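Local coordinates for protein putative Nitroreductase (Anabaena variabilis ATCC 29413, PDB 3EO7) that binds flavin mononucleotide and probably acts as an oxidoreductase of the nitroreductase family, at residues F213-V218 against G449-R454; C251-S256 against Y453-M458. All blocks are in the same frame, centred on the assembly; numbering follows the deposited sequence.

Contact 1: F213-V218 against G449-R454; sequences FIDEAV and GDRVYR
A buried salt-bridge network of D215, R451 and R454 ties the start of helix 215-222 to 449-454, the segment leading into helix 452-473. Helix 215-222 lies in the first nitroreductase-family region of the chain and helix 452-473 in the second. The backbones stay well apart, so long side chains bridge the distance. Both arginines reach from 449-454 toward the D215 carboxylate, and each takes a different oxygen. R451 NH1 gives a nearly straight bond to D215 OD1 at 2.7 Å, on the syn lone pair and close to the guanidinium plane. R454 meets the other oxygen end-on with two nitrogens. Its NH1 lies 2.8 Å from D215 OD2, again on the syn lone pair. Its NH2 lies 3.2 Å from the same D215 OD2 but comes from above the carboxylate plane. The carboxylate stands 76° from the R451 guanidinium plane and 88° from that of R454. R451 CG is anti to the backbone N (chi1 -177°), and its chain runs extended to NE, which carries the guanidinium across to F213 and D215. The two cations share one anion, with R454 NH1 over one face of the R451 guanidinium. I280 N also donates to D215 OD1, so each buried carboxylate oxygen accepts two bonds. T278 adds further hydrogen bonds to both arginines. Replacing D215 by an alanine would probably leave two buried guanidinium groups side by side without their shared counter-charge, and I280 N without its acceptor. F213 supplies an aromatic partner for R451. The R451 guanidinium stands steeply to the ring in a cation-pi contact, with R451 CZ 4.8 Å from the F213 ring centroid. It enters by a corner: R451 NH2 sits over the centre of the F213 ring, 3.6 Å from F213 CE1.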
loop_
_atom_site.group_PDB
_atom_site.type_symbol
_atom_site.label_atom_id
_atom_site.label_comp_id
_atom_site.label_asym_id
_atom_site.label_seq_id
_atom_site.Cartn_x
_atom_site.Cartn_y
_atom_site.Cartn_z
ATOM N N PHE A 213 9.456 14.729 -0.243
ATOM C CA PHE A 213 8.878 16.070 -0.312
ATOM C C PHE A 213 8.957 16.705 1.079
ATOM O O PHE A 213 9.114 16.003 2.065
ATOM C CB PHE A 213 7.417 16.019 -0.818
ATOM C CG PHE A 213 6.531 15.088 -0.028
ATOM C CD1 PHE A 213 6.025 15.469 1.207
ATOM C CD2 PHE A 213 6.213 13.841 -0.511
ATOM C CE1 PHE A 213 5.224 14.601 1.936
ATOM C CE2 PHE A 213 5.415 12.954 0.204
ATOM C CZ PHE A 213 4.909 13.337 1.433
ATOM N N ILE A 214 8.803 18.024 1.119
ATOM C CA ILE A 214 8.827 18.821 2.338
ATOM C C ILE A 214 7.438 18.720 2.964
ATOM O O ILE A 214 6.479 19.358 2.514
ATOM C CB ILE A 214 9.243 20.301 2.076
ATOM C CG1 ILE A 214 10.619 20.341 1.371
ATOM C CG2 ILE A 214 9.258 21.087 3.379
ATOM C CD1 ILE A 214 11.009 21.735 0.827
ATOM N N ASP A 215 7.331 17.859 3.972
ATOM C CA ASP A 215 6.023 17.598 4.609
ATOM C C ASP A 215 5.297 18.864 5.000
ATOM O O ASP A 215 4.118 19.010 4.707
ATOM C CB ASP A 215 6.145 16.671 5.817
ATOM C CG ASP A 215 6.781 15.335 5.466
ATOM O OD1 ASP A 215 8.010 15.311 5.191
ATOM O OD2 ASP A 215 6.054 14.326 5.493
ATOM N N GLU A 216 6.010 19.763 5.670
ATOM C CA GLU A 216 5.425 21.020 6.128
ATOM C C GLU A 216 4.737 21.767 4.969
ATOM O O GLU A 216 3.641 22.322 5.119
ATOM C CB GLU A 216 6.513 21.900 6.755
ATOM C CG GLU A 216 5.993 23.210 7.325
ATOM C CD GLU A 216 7.071 24.093 7.917
ATOM O OE1 GLU A 216 8.283 23.814 7.776
ATOM O OE2 GLU A 216 6.685 25.118 8.514
ATOM N N ALA A 217 5.425 21.820 3.830
ATOM C CA ALA A 217 4.962 22.533 2.642
ATOM C C ALA A 217 3.780 21.894 1.993
ATOM O O ALA A 217 2.849 22.587 1.557
ATOM C CB ALA A 217 6.114 22.678 1.621
ATOM N N VAL A 218 3.805 20.570 1.887
ATOM C CA VAL A 218 2.692 19.864 1.266
ATOM C C VAL A 218 1.465 19.978 2.159
ATOM O O VAL A 218 0.361 20.241 1.676
ATOM C CB VAL A 218 3.036 18.414 0.965
ATOM C CG1 VAL A 218 1.811 17.685 0.406
ATOM C CG2 VAL A 218 4.242 18.315 -0.013
ATOM N N GLY A 449 17.202 7.189 5.958
ATOM C CA GLY A 449 16.889 7.747 7.251
ATOM C C GLY A 449 15.637 7.120 7.850
ATOM O O GLY A 449 15.099 6.118 7.339
ATOM N N ASP A 450 15.155 7.699 8.945
ATOM C CA ASP A 450 14.002 7.134 9.635
ATOM C C ASP A 450 12.734 7.119 8.808
ATOM O O ASP A 450 11.883 6.283 9.024
ATOM C CB ASP A 450 13.777 7.824 10.971
ATOM C CG ASP A 450 14.918 7.566 11.922
ATOM O OD1 ASP A 450 15.065 6.391 12.329
ATOM O OD2 ASP A 450 15.636 8.541 12.239
ATOM N N ARG A 451 12.624 8.062 7.877
ATOM C CA ARG A 451 11.473 8.120 6.952
ATOM C C ARG A 451 11.330 6.852 6.116
ATOM O O ARG A 451 10.268 6.584 5.579
ATOM C CB ARG A 451 11.607 9.351 6.063
ATOM C CG ARG A 451 10.449 9.622 5.079
ATOM C CD ARG A 451 10.885 10.740 4.149
ATOM N NE ARG A 451 9.856 11.307 3.240
ATOM C CZ ARG A 451 9.095 12.369 3.559
ATOM N NH1 ARG A 451 9.176 12.930 4.767
ATOM N NH2 ARG A 451 8.260 12.870 2.672
ATOM N N VAL A 452 12.393 6.051 6.004
ATOM C CA VAL A 452 12.315 4.801 5.249
ATOM C C VAL A 452 11.201 3.906 5.799
ATOM O O VAL A 452 10.617 3.114 5.057
ATOM C CB VAL A 452 13.653 3.999 5.243
ATOM C CG1 VAL A 452 13.889 3.264 6.597
ATOM C CG2 VAL A 452 13.674 3.006 4.009
ATOM N N TYR A 453 10.864 4.068 7.081
ATOM C CA TYR A 453 9.811 3.276 7.688
ATOM C C TYR A 453 8.509 3.423 6.913
ATOM O O TYR A 453 7.780 2.428 6.708
ATOM C CB TYR A 453 9.621 3.677 9.157
ATOM C CG TYR A 453 8.953 2.601 9.988
ATOM C CD1 TYR A 453 9.691 1.590 10.565
ATOM C CD2 TYR A 453 7.590 2.617 10.198
ATOM C CE1 TYR A 453 9.099 0.598 11.354
ATOM C CE2 TYR A 453 6.988 1.673 11.003
ATOM C CZ TYR A 453 7.758 0.640 11.554
ATOM O OH TYR A 453 7.150 -0.289 12.335
ATOM N N ARG A 454 8.182 4.664 6.524
ATOM C CA ARG A 454 6.998 4.916 5.703
ATOM C C ARG A 454 7.093 4.155 4.370
ATOM O O ARG A 454 6.169 3.501 3.947
ATOM C CB ARG A 454 6.907 6.398 5.329
ATOM C CG ARG A 454 6.835 7.344 6.467
ATOM C CD ARG A 454 6.591 8.743 5.861
ATOM N NE ARG A 454 6.757 9.776 6.849
ATOM C CZ ARG A 454 6.596 11.084 6.606
ATOM N NH1 ARG A 454 6.255 11.498 5.390
ATOM N NH2 ARG A 454 6.767 11.950 7.583
#

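Contact 2: C251-S256 against Y453-M458; sequences CTALPS and YRYLHM
The phenol oxygen of Y455 is gripped from more than one side. Y455 OH donates a short hydrogen bond to L254 O, at 2.6 Å. The bond lies in the carbonyl plane, on a lone pair, with a C=O...donor angle of 137°. L254 O itself lies at the edge of the Y455 ring, in its plane. L254 N is 3.2 Å from Y455 OH, so the hydroxyl sits beside both backbone polar atoms of this residue. R451 NE adds a weak hydrogen bond to the same hydroxyl.

The ring is placed by its first torsion. Y455 CG lies beside the backbone N and anti to the carbonyl carbon (chi1 -59°), and this sends the ring from helix 452-473 toward the 251-256 backbone. A253 meets the ring from another direction. Its CB points toward the helix and rests over one face, nearer the rim than the middle. This is a CH-pi contact, with A253 CB 4.0 Å from the Y455 ring centroid. The nearest carbon is Y455 CE2, 3.7 Å from A253 CB. F375 also stacks with the Y455 ring, and Y448 of helix 441-448 touches A253. The bond to L254 O fixes the far end of the ring, while the A253 methyl and the stacked F375 probably restrict its rotation. The loop has other holds nearby: T252 OG1 bonds to Y374 O, and the T252 backbone to G211.

Overall, an irregular segment between strand 229-239 and helix 270-276 is held against a helix of the second nitroreductase-family region. The join is a buried tyrosine whose hydroxyl bonds to a loop carbonyl and whose ring takes an alanine methyl, pinning that loop to helix 452-473 of this flavoprotein fold.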
loop_
_atom_site.group_PDB
_atom_site.type_symbol
_atom_site.label_atom_id
_atom_site.label_comp_id
_atom_site.label_asym_id
_atom_site.label_seq_id
_atom_site.Cartn_x
_atom_site.Cartn_y
_atom_site.Cartn_z
ATOM N N CYS A 251 12.905 9.969 -9.428
ATOM C CA CYS A 251 13.331 9.680 -8.063
ATOM C C CYS A 251 12.096 9.551 -7.200
ATOM O O CYS A 251 11.457 10.540 -6.900
ATOM C CB CYS A 251 14.177 10.843 -7.570
ATOM S SG CYS A 251 14.777 10.674 -5.876
ATOM N N THR A 252 11.774 8.334 -6.789
ATOM C CA THR A 252 10.563 8.120 -6.020
ATOM C C THR A 252 10.700 8.334 -4.528
ATOM O O THR A 252 9.708 8.341 -3.814
ATOM C CB THR A 252 10.087 6.665 -6.225
ATOM O OG1 THR A 252 11.129 5.789 -5.797
ATOM C CG2 THR A 252 9.787 6.378 -7.710
ATOM N N ALA A 253 11.936 8.420 -4.034
ATOM C CA ALA A 253 12.153 8.496 -2.609
ATOM C C ALA A 253 13.393 9.303 -2.280
ATOM O O ALA A 253 14.393 9.237 -2.997
ATOM C CB ALA A 253 12.303 7.059 -2.038
ATOM N N LEU A 254 13.325 10.056 -1.196
ATOM C CA LEU A 254 14.475 10.811 -0.712
ATOM C C LEU A 254 14.687 10.484 0.756
ATOM O O LEU A 254 13.744 10.150 1.471
ATOM C CB LEU A 254 14.231 12.322 -0.854
ATOM C CG LEU A 254 14.247 12.922 -2.255
ATOM C CD1 LEU A 254 13.868 14.403 -2.148
ATOM C CD2 LEU A 254 15.621 12.692 -2.968
ATOM N N PRO A 255 15.919 10.641 1.227
ATOM C CA PRO A 255 16.195 10.379 2.624
ATOM C C PRO A 255 15.792 11.494 3.565
ATOM O O PRO A 255 15.794 12.673 3.197
ATOM C CB PRO A 255 17.732 10.233 2.654
ATOM C CG PRO A 255 18.204 10.955 1.529
ATOM C CD PRO A 255 17.141 11.003 0.488
ATOM N N SER A 256 15.423 11.090 4.765
ATOM C CA SER A 256 15.281 12.009 5.898
ATOM C C SER A 256 16.564 11.852 6.723
ATOM O O SER A 256 17.443 11.060 6.393
ATOM C CB SER A 256 14.076 11.649 6.763
ATOM O OG SER A 256 14.303 10.514 7.580
ATOM N N TYR A 453 10.864 4.068 7.081
ATOM C CA TYR A 453 9.811 3.276 7.688
ATOM C C TYR A 453 8.509 3.423 6.913
ATOM O O TYR A 453 7.780 2.428 6.708
ATOM C CB TYR A 453 9.621 3.677 9.157
ATOM C CG TYR A 453 8.953 2.601 9.988
ATOM C CD1 TYR A 453 9.691 1.590 10.565
ATOM C CD2 TYR A 453 7.590 2.617 10.198
ATOM C CE1 TYR A 453 9.099 0.598 11.354
ATOM C CE2 TYR A 453 6.988 1.673 11.003
ATOM C CZ TYR A 453 7.758 0.640 11.554
ATOM O OH TYR A 453 7.150 -0.289 12.335
ATOM N N ARG A 454 8.182 4.664 6.524
ATOM C CA ARG A 454 6.998 4.916 5.703
ATOM C C ARG A 454 7.093 4.155 4.370
ATOM O O ARG A 454 6.169 3.501 3.947
ATOM C CB ARG A 454 6.907 6.398 5.329
ATOM C CG ARG A 454 6.835 7.344 6.467
ATOM C CD ARG A 454 6.591 8.743 5.861
ATOM N NE ARG A 454 6.757 9.776 6.849
ATOM C CZ ARG A 454 6.596 11.084 6.606
ATOM N NH1 ARG A 454 6.255 11.498 5.390
ATOM N NH2 ARG A 454 6.767 11.950 7.583
ATOM N N TYR A 455 8.255 4.274 3.743
ATOM C CA TYR A 455 8.497 3.713 2.415
ATOM C C TYR A 455 8.345 2.209 2.418
ATOM O O TYR A 455 7.743 1.627 1.511
ATOM C CB TYR A 455 9.876 4.068 1.893
ATOM C CG TYR A 455 10.209 5.557 1.755
ATOM C CD1 TYR A 455 9.229 6.514 1.493
ATOM C CD2 TYR A 455 11.536 5.981 1.764
ATOM C CE1 TYR A 455 9.558 7.815 1.309
ATOM C CE2 TYR A 455 11.891 7.321 1.583
ATOM C CZ TYR A 455 10.880 8.251 1.353
ATOM O OH TYR A 455 11.175 9.591 1.141
ATOM N N LEU A 456 8.897 1.578 3.435
ATOM C CA LEU A 456 8.852 0.118 3.531
ATOM C C LEU A 456 7.418 -0.405 3.611
ATOM O O LEU A 456 7.049 -1.385 2.925
ATOM C CB LEU A 456 9.619 -0.372 4.779
ATOM C CG LEU A 456 11.120 -0.173 4.813
ATOM C CD1 LEU A 456 11.745 -0.492 6.188
ATOM C CD2 LEU A 456 11.771 -0.998 3.657
ATOM N N HIS A 457 6.628 0.213 4.484
ATOM C CA HIS A 457 5.267 -0.233 4.746
ATOM C C HIS A 457 4.384 0.078 3.540
ATOM O O HIS A 457 3.579 -0.760 3.144
ATOM C CB HIS A 457 4.751 0.363 6.065
ATOM C CG HIS A 457 5.303 -0.322 7.269
ATOM N ND1 HIS A 457 6.567 -0.056 7.771
ATOM C CD2 HIS A 457 4.785 -1.294 8.054
ATOM C CE1 HIS A 457 6.784 -0.823 8.824
ATOM N NE2 HIS A 457 5.733 -1.597 9.008
HETATM N N MSE A 458 4.580 1.251 2.916
HETATM C CA MSE A 458 3.808 1.553 1.703
HETATM C C MSE A 458 4.165 0.565 0.578
HETATM O O MSE A 458 3.283 0.069 -0.127
HETATM C CB MSE A 458 3.982 2.991 1.262
HETATM C CG MSE A 458 3.208 3.944 2.170
HETATM SE SE MSE A 458 3.238 5.782 1.528
HETATM C CE MSE A 458 5.026 6.276 1.978
#

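The segments of contacts 1 and 2 overlap at Y453 and R454. Their centres lie about 8 Å apart. The real connection is R451, which salt-bridges in contact 1 and sends a weak hydrogen bond from NE to Y455 OH in contact 2. S256 OG is 3.0 Å from R451 N, a probable hydrogen bond, and R451 CD packs 4.0 Å from L254 O. The region 449-458 thus meets helix 215-222 through charges and 251-256 through an aromatic side chain. Neither contact is at the flavin: the R454 side chain is about 14 Å from the bound flavin mononucleotide. Both bring earlier parts of the chain onto helix 452-473, away from that pocket.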